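Side-chain contacts in enoyl-CoA hydratase/isomerase family protein (Pseudomonas syringae pv. tomato, PDB 3OT6), which probably acts on acyl-CoA thioesters, as a hydratase or isomerase of the crotonase family: residues D32-F37 / I77-Q82; Y118-A123 / Q187-A192; I128-V133 / M137-A142. All coordinates share one frame; numbering follows the deposited sequence.

Contact 1 of 3, residues D32-F37 / I77-Q82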
loop_
_atom_site.group_PDB
_atom_site.type_symbol
_atom_site.label_atom_id
_atom_site.label_comp_id
_atom_site.label_asym_id
_atom_site.label_seq_id
_atom_site.Cartn_x
_atom_site.Cartn_y
_atom_site.Cartn_z
ATOM N N ASP A 32 6.623 -4.751 13.498
ATOM C CA ASP A 32 7.010 -3.411 13.953
ATOM C C ASP A 32 6.655 -2.361 12.910
ATOM O O ASP A 32 6.124 -1.314 13.249
ATOM C CB ASP A 32 8.525 -3.367 14.173
ATOM C CG ASP A 32 8.982 -4.138 15.430
ATOM O OD1 ASP A 32 8.154 -4.640 16.227
ATOM O OD2 ASP A 32 10.237 -4.248 15.592
ATOM N N VAL A 33 6.910 -2.656 11.629
ATOM C CA VAL A 33 6.532 -1.736 10.560
ATOM C C VAL A 33 5.065 -1.390 10.611
ATOM O O VAL A 33 4.726 -0.236 10.493
ATOM C CB VAL A 33 6.967 -2.215 9.183
ATOM C CG1 VAL A 33 6.320 -1.401 8.103
ATOM C CG2 VAL A 33 8.499 -2.094 9.054
ATOM N N ILE A 34 4.202 -2.353 10.882
ATOM C CA ILE A 34 2.771 -2.092 10.871
ATOM C C ILE A 34 2.342 -1.234 12.069
ATOM O O ILE A 34 1.486 -0.361 11.945
ATOM C CB ILE A 34 1.974 -3.416 10.795
ATOM C CG1 ILE A 34 2.292 -4.102 9.453
ATOM C CG2 ILE A 34 0.477 -3.163 10.971
ATOM C CD1 ILE A 34 1.854 -5.510 9.393
ATOM N N ILE A 35 2.943 -1.520 13.227
ATOM C CA ILE A 35 2.746 -0.745 14.412
ATOM C C ILE A 35 3.222 0.712 14.158
ATOM O O ILE A 35 2.514 1.688 14.460
ATOM C CB ILE A 35 3.488 -1.348 15.575
ATOM C CG1 ILE A 35 2.811 -2.671 15.995
ATOM C CG2 ILE A 35 3.416 -0.370 16.736
ATOM C CD1 ILE A 35 3.583 -3.456 17.002
ATOM N N ALA A 36 4.397 0.857 13.573
ATOM C CA ALA A 36 4.886 2.182 13.231
ATOM C C ALA A 36 3.867 2.850 12.361
ATOM O O ALA A 36 3.535 3.992 12.642
ATOM C CB ALA A 36 6.252 2.119 12.533
ATOM N N PHE A 37 3.355 2.154 11.322
ATOM C CA PHE A 37 2.394 2.724 10.343
ATOM C C PHE A 37 1.113 3.163 11.023
ATOM O O PHE A 37 0.632 4.241 10.768
ATOM C CB PHE A 37 2.032 1.708 9.221
ATOM C CG PHE A 37 2.703 1.975 7.935
ATOM C CD1 PHE A 37 3.590 1.037 7.397
ATOM C CD2 PHE A 37 2.462 3.172 7.243
ATOM C CE1 PHE A 37 4.262 1.300 6.204
ATOM C CE2 PHE A 37 3.110 3.457 6.074
ATOM C CZ PHE A 37 4.038 2.520 5.537
ATOM N N ILE A 77 0.138 -15.859 10.437
ATOM C CA ILE A 77 -1.270 -15.555 10.457
ATOM C C ILE A 77 -1.525 -14.157 11.052
ATOM O O ILE A 77 -2.395 -13.413 10.537
ATOM C CB ILE A 77 -2.040 -16.611 11.216
ATOM C CG1 ILE A 77 -2.172 -17.875 10.354
ATOM C CG2 ILE A 77 -3.434 -16.089 11.678
ATOM C CD1 ILE A 77 -2.793 -19.084 11.121
ATOM N N ASN A 78 -0.746 -13.791 12.069
ATOM C CA ASN A 78 -0.980 -12.576 12.767
ATOM C C ASN A 78 -0.380 -11.445 11.934
ATOM O O ASN A 78 -0.947 -10.333 11.860
ATOM C CB ASN A 78 -0.404 -12.603 14.202
ATOM C CG ASN A 78 -0.223 -11.180 14.764
ATOM O OD1 ASN A 78 0.907 -10.579 14.703
ATOM N ND2 ASN A 78 -1.359 -10.577 15.238
ATOM N N LEU A 79 0.729 -11.742 11.261
ATOM C CA LEU A 79 1.346 -10.757 10.421
ATOM C C LEU A 79 0.412 -10.383 9.244
ATOM O O LEU A 79 0.222 -9.195 8.948
ATOM C CB LEU A 79 2.754 -11.174 9.934
ATOM C CG LEU A 79 3.510 -10.210 8.979
ATOM C CD1 LEU A 79 3.755 -8.825 9.573
ATOM C CD2 LEU A 79 4.864 -10.753 8.492
ATOM N N VAL A 80 -0.177 -11.379 8.585
ATOM C CA VAL A 80 -0.965 -11.057 7.418
ATOM C C VAL A 80 -2.234 -10.407 7.874
ATOM O O VAL A 80 -2.721 -9.489 7.205
ATOM C CB VAL A 80 -1.247 -12.303 6.558
ATOM C CG1 VAL A 80 -2.505 -12.080 5.564
ATOM C CG2 VAL A 80 0.049 -12.746 5.924
ATOM N N ALA A 81 -2.790 -10.848 8.999
ATOM C CA ALA A 81 -4.021 -10.173 9.521
ATOM C C ALA A 81 -3.781 -8.678 9.823
ATOM O O ALA A 81 -4.656 -7.801 9.527
ATOM C CB ALA A 81 -4.623 -10.907 10.746
ATOM N N GLN A 82 -2.595 -8.355 10.338
ATOM C CA GLN A 82 -2.293 -6.970 10.718
ATOM C C GLN A 82 -2.101 -6.177 9.458
ATOM O O GLN A 82 -2.512 -5.035 9.345
ATOM C CB GLN A 82 -1.001 -6.890 11.492
ATOM C CG GLN A 82 -0.912 -7.327 12.918
ATOM C CD GLN A 82 0.645 -7.186 13.350
ATOM O OE1 GLN A 82 1.410 -8.182 13.254
ATOM N NE2 GLN A 82 1.115 -5.926 13.742
#

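Contact 2 of 3, residues Y118-A123 / Q187-A192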
loop_
_atom_site.group_PDB
_atom_site.type_symbol
_atom_site.label_atom_id
_atom_site.label_comp_id
_atom_site.label_asym_id
_atom_site.label_seq_id
_atom_site.Cartn_x
_atom_site.Cartn_y
_atom_site.Cartn_z
ATOM N N TYR A 118 -4.442 7.766 -4.477
ATOM C CA TYR A 118 -3.721 8.216 -5.636
ATOM C C TYR A 118 -2.329 7.533 -5.548
ATOM O O TYR A 118 -1.719 7.465 -4.434
ATOM C CB TYR A 118 -3.554 9.790 -5.649
ATOM C CG TYR A 118 -3.185 10.249 -7.048
ATOM C CD1 TYR A 118 -4.182 10.608 -7.952
ATOM C CD2 TYR A 118 -1.876 10.190 -7.501
ATOM C CE1 TYR A 118 -3.888 10.952 -9.274
ATOM C CE2 TYR A 118 -1.539 10.542 -8.864
ATOM C CZ TYR A 118 -2.563 10.905 -9.731
ATOM O OH TYR A 118 -2.340 11.221 -11.050
ATOM N N ARG A 119 -1.789 7.075 -6.680
ATOM C CA ARG A 119 -0.506 6.340 -6.643
ATOM C C ARG A 119 0.415 6.859 -7.685
ATOM O O ARG A 119 0.037 6.957 -8.826
ATOM C CB ARG A 119 -0.715 4.835 -6.880
ATOM C CG ARG A 119 -1.425 4.091 -5.738
ATOM C CD ARG A 119 -2.950 4.126 -5.821
ATOM N NE ARG A 119 -3.408 4.126 -7.217
ATOM C CZ ARG A 119 -3.657 3.020 -7.936
ATOM N NH1 ARG A 119 -3.576 1.800 -7.372
ATOM N NH2 ARG A 119 -4.008 3.138 -9.228
ATOM N N ILE A 120 1.650 7.144 -7.327
ATOM C CA ILE A 120 2.643 7.657 -8.301
ATOM C C ILE A 120 3.880 6.826 -8.247
ATOM O O ILE A 120 4.410 6.543 -7.146
ATOM C CB ILE A 120 3.074 9.123 -7.994
ATOM C CG1 ILE A 120 1.830 10.002 -7.856
ATOM C CG2 ILE A 120 4.004 9.659 -9.117
ATOM C CD1 ILE A 120 2.151 11.509 -7.524
ATOM N N GLY A 121 4.351 6.416 -9.405
ATOM C CA GLY A 121 5.568 5.602 -9.440
ATOM C C GLY A 121 6.657 6.303 -10.228
ATOM O O GLY A 121 6.419 7.363 -10.778
ATOM N N VAL A 122 7.844 5.714 -10.297
ATOM C CA VAL A 122 8.980 6.359 -11.012
ATOM C C VAL A 122 9.434 5.465 -12.141
ATOM O O VAL A 122 9.456 4.236 -11.972
ATOM C CB VAL A 122 10.161 6.780 -10.053
ATOM C CG1 VAL A 122 9.671 7.839 -9.111
ATOM C CG2 VAL A 122 10.661 5.611 -9.246
ATOM N N ALA A 123 9.742 6.061 -13.292
ATOM C CA ALA A 123 10.331 5.337 -14.457
ATOM C C ALA A 123 11.710 4.736 -14.156
ATOM O O ALA A 123 12.536 5.346 -13.447
ATOM C CB ALA A 123 10.464 6.307 -15.645
ATOM N N GLN A 187 8.995 13.488 -5.653
ATOM C CA GLN A 187 8.536 14.273 -4.520
ATOM C C GLN A 187 7.648 15.432 -5.029
ATOM O O GLN A 187 6.561 15.687 -4.483
ATOM C CB GLN A 187 9.742 14.806 -3.761
ATOM C CG GLN A 187 9.428 15.502 -2.410
ATOM C CD GLN A 187 10.584 16.433 -1.967
ATOM O OE1 GLN A 187 11.414 16.069 -1.098
ATOM N NE2 GLN A 187 10.661 17.623 -2.598
ATOM N N GLY A 188 8.084 16.083 -6.110
ATOM C CA GLY A 188 7.393 17.217 -6.656
ATOM C C GLY A 188 6.060 16.832 -7.237
ATOM O O GLY A 188 5.079 17.590 -7.128
ATOM N N ALA A 189 5.988 15.673 -7.883
ATOM C CA ALA A 189 4.710 15.252 -8.471
ATOM C C ALA A 189 3.674 14.941 -7.346
ATOM O O ALA A 189 2.473 15.331 -7.446
ATOM C CB ALA A 189 4.910 14.086 -9.410
ATOM N N ALA A 190 4.167 14.298 -6.275
ATOM C CA ALA A 190 3.370 13.992 -5.093
ATOM C C ALA A 190 2.803 15.223 -4.412
ATOM O O ALA A 190 1.603 15.240 -4.123
ATOM C CB ALA A 190 4.117 13.104 -4.092
ATOM N N LEU A 191 3.640 16.244 -4.152
ATOM C CA LEU A 191 3.136 17.542 -3.659
ATOM C C LEU A 191 2.172 18.225 -4.646
ATOM O O LEU A 191 1.200 18.880 -4.246
ATOM C CB LEU A 191 4.288 18.457 -3.231
ATOM C CG LEU A 191 5.110 17.856 -2.081
ATOM C CD1 LEU A 191 6.327 18.731 -1.755
ATOM C CD2 LEU A 191 4.263 17.664 -0.824
ATOM N N ALA A 192 2.393 18.059 -5.931
ATOM C CA ALA A 192 1.483 18.667 -6.856
ATOM C C ALA A 192 0.051 18.043 -6.810
ATOM O O ALA A 192 -0.942 18.760 -6.990
ATOM C CB ALA A 192 2.073 18.611 -8.268
#

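Contact 3 of 3, residues I128-V133 / M137-A142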
loop_
_atom_site.group_PDB
_atom_site.type_symbol
_atom_site.label_atom_id
_atom_site.label_comp_id
_atom_site.label_asym_id
_atom_site.label_seq_id
_atom_site.Cartn_x
_atom_site.Cartn_y
_atom_site.Cartn_z
ATOM N N ILE A 128 7.033 -3.904 -10.379
ATOM C CA ILE A 128 5.905 -3.767 -9.503
ATOM C C ILE A 128 4.972 -4.935 -9.762
ATOM O O ILE A 128 4.577 -5.184 -10.937
ATOM C CB ILE A 128 5.179 -2.479 -9.797
ATOM C CG1 ILE A 128 6.052 -1.271 -9.443
ATOM C CG2 ILE A 128 3.835 -2.497 -9.111
ATOM C CD1 ILE A 128 5.547 -0.031 -10.038
ATOM N N GLY A 129 4.612 -5.680 -8.716
ATOM C CA GLY A 129 3.696 -6.766 -8.943
ATOM C C GLY A 129 3.575 -7.661 -7.758
ATOM O O GLY A 129 4.149 -7.379 -6.736
ATOM N N LEU A 130 2.875 -8.778 -7.952
ATOM C CA LEU A 130 2.477 -9.667 -6.926
ATOM C C LEU A 130 3.130 -11.021 -7.222
ATOM O O LEU A 130 2.645 -11.808 -8.057
ATOM C CB LEU A 130 0.935 -9.791 -6.926
ATOM C CG LEU A 130 0.193 -8.486 -6.645
ATOM C CD1 LEU A 130 -1.338 -8.716 -6.712
ATOM C CD2 LEU A 130 0.617 -7.852 -5.282
ATOM N N ASN A 131 4.234 -11.318 -6.541
ATOM C CA ASN A 131 4.993 -12.460 -7.000
ATOM C C ASN A 131 4.679 -13.697 -6.213
ATOM O O ASN A 131 5.357 -14.702 -6.353
ATOM C CB ASN A 131 6.485 -12.156 -7.020
ATOM C CG ASN A 131 7.051 -11.944 -5.638
ATOM O OD1 ASN A 131 6.341 -11.717 -4.668
ATOM N ND2 ASN A 131 8.329 -12.018 -5.547
ATOM N N GLU A 132 3.640 -13.641 -5.387
ATOM C CA GLU A 132 3.480 -14.693 -4.425
ATOM C C GLU A 132 3.317 -16.073 -5.061
ATOM O O GLU A 132 3.788 -17.079 -4.498
ATOM C CB GLU A 132 2.481 -14.393 -3.246
ATOM C CG GLU A 132 1.449 -13.323 -3.331
ATOM C CD GLU A 132 1.956 -11.860 -3.272
ATOM O OE1 GLU A 132 1.761 -11.167 -2.260
ATOM O OE2 GLU A 132 2.495 -11.369 -4.277
ATOM N N VAL A 133 2.671 -16.119 -6.228
ATOM C CA VAL A 133 2.396 -17.391 -6.885
ATOM C C VAL A 133 3.719 -17.936 -7.440
ATOM O O VAL A 133 3.893 -19.153 -7.585
ATOM C CB VAL A 133 1.279 -17.323 -7.962
ATOM C CG1 VAL A 133 1.447 -18.449 -9.066
ATOM C CG2 VAL A 133 -0.033 -17.476 -7.305
HETATM N N MSE A 137 3.397 -19.357 -2.785
HETATM C CA MSE A 137 2.256 -18.940 -1.915
HETATM C C MSE A 137 0.882 -18.818 -2.623
HETATM O O MSE A 137 0.780 -18.158 -3.617
HETATM C CB MSE A 137 2.607 -17.586 -1.346
HETATM C CG MSE A 137 4.103 -17.477 -1.179
HETATM SE SE MSE A 137 4.702 -16.923 0.581
HETATM C CE MSE A 137 4.966 -15.033 0.107
ATOM N N THR A 138 -0.123 -19.519 -2.151
ATOM C CA THR A 138 -1.466 -19.292 -2.581
ATOM C C THR A 138 -1.918 -17.956 -2.004
ATOM O O THR A 138 -1.785 -17.722 -0.790
ATOM C CB THR A 138 -2.332 -20.363 -2.043
ATOM O OG1 THR A 138 -1.825 -21.603 -2.534
ATOM C CG2 THR A 138 -3.816 -20.163 -2.483
HETATM N N MSE A 139 -2.422 -17.077 -2.873
HETATM C CA MSE A 139 -2.823 -15.751 -2.487
HETATM C C MSE A 139 -3.981 -15.854 -1.469
HETATM O O MSE A 139 -4.890 -16.707 -1.615
HETATM C CB MSE A 139 -3.218 -14.922 -3.705
HETATM C CG MSE A 139 -3.509 -13.391 -3.413
HETATM SE SE MSE A 139 -1.819 -12.575 -3.075
HETATM C CE MSE A 139 -1.227 -12.312 -4.943
ATOM N N HIS A 140 -3.898 -14.992 -0.447
ATOM C CA HIS A 140 -4.930 -14.857 0.549
ATOM C C HIS A 140 -6.128 -14.066 0.021
ATOM O O HIS A 140 -6.009 -13.281 -0.922
ATOM C CB HIS A 140 -4.342 -14.222 1.825
ATOM C CG HIS A 140 -3.671 -12.884 1.626
ATOM N ND1 HIS A 140 -2.802 -12.616 0.589
ATOM C CD2 HIS A 140 -3.700 -11.757 2.377
ATOM C CE1 HIS A 140 -2.327 -11.388 0.708
ATOM N NE2 HIS A 140 -2.869 -10.841 1.781
ATOM N N HIS A 141 -7.297 -14.281 0.611
ATOM C CA HIS A 141 -8.478 -13.535 0.225
ATOM C C HIS A 141 -8.293 -12.008 0.233
ATOM O O HIS A 141 -8.633 -11.341 -0.740
ATOM C CB HIS A 141 -9.692 -13.961 1.034
ATOM C CG HIS A 141 -10.232 -15.293 0.653
ATOM N ND1 HIS A 141 -10.821 -15.536 -0.573
ATOM C CD2 HIS A 141 -10.262 -16.472 1.323
ATOM C CE1 HIS A 141 -11.221 -16.798 -0.625
ATOM N NE2 HIS A 141 -10.897 -17.384 0.512
ATOM N N ALA A 142 -7.735 -11.453 1.291
ATOM C CA ALA A 142 -7.530 -10.022 1.351
ATOM C C ALA A 142 -6.791 -9.498 0.116
ATOM O O ALA A 142 -7.211 -8.499 -0.476
ATOM C CB ALA A 142 -6.794 -9.640 2.629
#

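Contact 1 of 3, residues D32-F37 / I77-Q82
Ile34 reaches across to Gln82 and Leu79, joining helix 31-46 to helix 73-91. The two short segments run nearly the same way, 27° apart in direction, but their axes come no closer than 10.5 Å, so long side chains have to bridge the gap. The nearest backbones are those of Ile34 and Gln82, CA to CA 7.0 Å.

CB of Ile34 faces the other helix and lies against the terminal amide of Gln82. CG2 is the branch anti to the backbone N. It drops beside the root of the glutamine, 4.0 Å from Gln82 CB, and also meets the backbone, at 3.9 Å from Gln82 O. The other branch, CG1, mainly carries the chain forward. With CG1 anti to the carbonyl carbon (chi1 -64°) and the chain then extended, the tip methyl is sent into the notch between two residues one helical turn apart. There Ile34 CD1 sits 3.8 Å from Gln82 CB and equally 3.8 Å from Leu79 CD1.

Gln82 answers from the far side. Its aliphatic chain runs extended past CG, slantwise to the isoleucine, and brings the amide over Ile34 CB and CG2 and on towards CG1 of Ile35 at the more exposed border. Leu79 contributes a single methyl, CD1; its side chain also packs on Val68 and Met69 of helix 66-71, which carries the apolar layer onwards.

No hydrogen bond spans the two segments, so they meet by van der Waals contact, with the glutamine's CB and the end of its side chain meeting the isoleucine. This is a sparse, near-parallel helix-helix contact in the helical layer of a crotonase fold.

Contact 2 of 3, residues Y118-A123 / Q187-A192
Ile120 on strand 118-122 and Ala190 on helix 186-197 bring the two backbones together, with their CA atoms 7.1 Å apart and the strand's extended chain facing the flank of the helix. One side chain makes the contact from the strand's side. Ile120 points at the helix and, with CG1 anti to its carbonyl carbon (chi1 -52°) and the chain straight beyond it, delivers the methyl CD1 onto the helix backbone itself. That methyl lies 3.7 Å from Ala190 N and 3.8 Å from Ala189 C, so it rests on the peptide joining the two alanines. The alanine methyls stand further off: Ile120 CD1 is 4.2 Å from Ala189 CB and 4.3 Å from Ala190 CB. Two residues with such short side chains let the strand come this close to the helix.

Along the strand, the ring of Tyr118 offers its edge to the same isoleucine, with CG1 of Ile120 in the ring plane and 3.6 Å from Tyr118 CE2. Arg119, between them, turns to the other side of the sheet, where its guanidinium forms a salt bridge with Asp178 and hydrogen bonds to the carbonyls of Leu113 and Gly175.

Strand 118-122 lies in the six-stranded sheet between 97-100 and 179-181, and helix 186-197 lies over the face that Tyr118 and Ile120 share. Leu186 and Val193 of that helix also pack on Ile120, Val181 of the next strand touches both Ile120 and Ala189, and Ala190 reaches Ile52 on strand 50-54.

Contact 3 of 3, residues I128-V133 / M137-A142
Met137 and Glu132 close the loop that leads from strand 128-129 to helix 141-150 in this crotonase fold; in enoyl-CoA hydratases the matching loop carries an active-site glutamate. The backbone N of Met137 donates to Glu132 O over 2.9 Å, a bent bond (139° at the hydrogen) whose donor is tilted 31° from the carbonyl plane. Its CB packs 3.7 Å from Glu132 CB, and the selenomethionine side chain turns back past that carbonyl and comes within about 3 Å of a bound methylpentanediol that probably came from the crystallisation liquor.

Met139, also a selenomethionine, carries CG anti to its backbone N (chi1 -173°) and then folds twice, which brings its end slantwise against Glu132. Selenium is 3.4 Å and the terminal CE 3.3 Å from Glu132 CG, a tight fit. The same methyl meets Leu130 CB at 3.9 Å, the two side chains crossing at about a right angle. Phe111 of helix 108-113 packs on all three.

His140 then takes the N-cap position. Past it, the first turn of the helix is held by Asp227 of helix 202-230: OD1 accepts from His141 N, and OD2 from Ala142 N.

In the fold
Contacts 1 and 3 are neighbours, their centres 17 Å apart, and they touch directly: Val80 CG1, on the helix of contact 1, packs 3.4 Å from His140 CD2, at the helix start in contact 3. Contact 2 stands across the centre of the chain, 26 Å from contact 1 and 25 Å from contact 3, centre to centre. Yet contact 3 is nested in the chain loop that contact 2 closes, because both its segments lie between 118-123 and 187-192 in the chain; their nearest atoms are about 6 Å apart. Contact 3, the one beside the bound diol, is probably closest to the active site, judging from related hydratases, while contacts 1 and 2 join helices and sheet elsewhere in the fold.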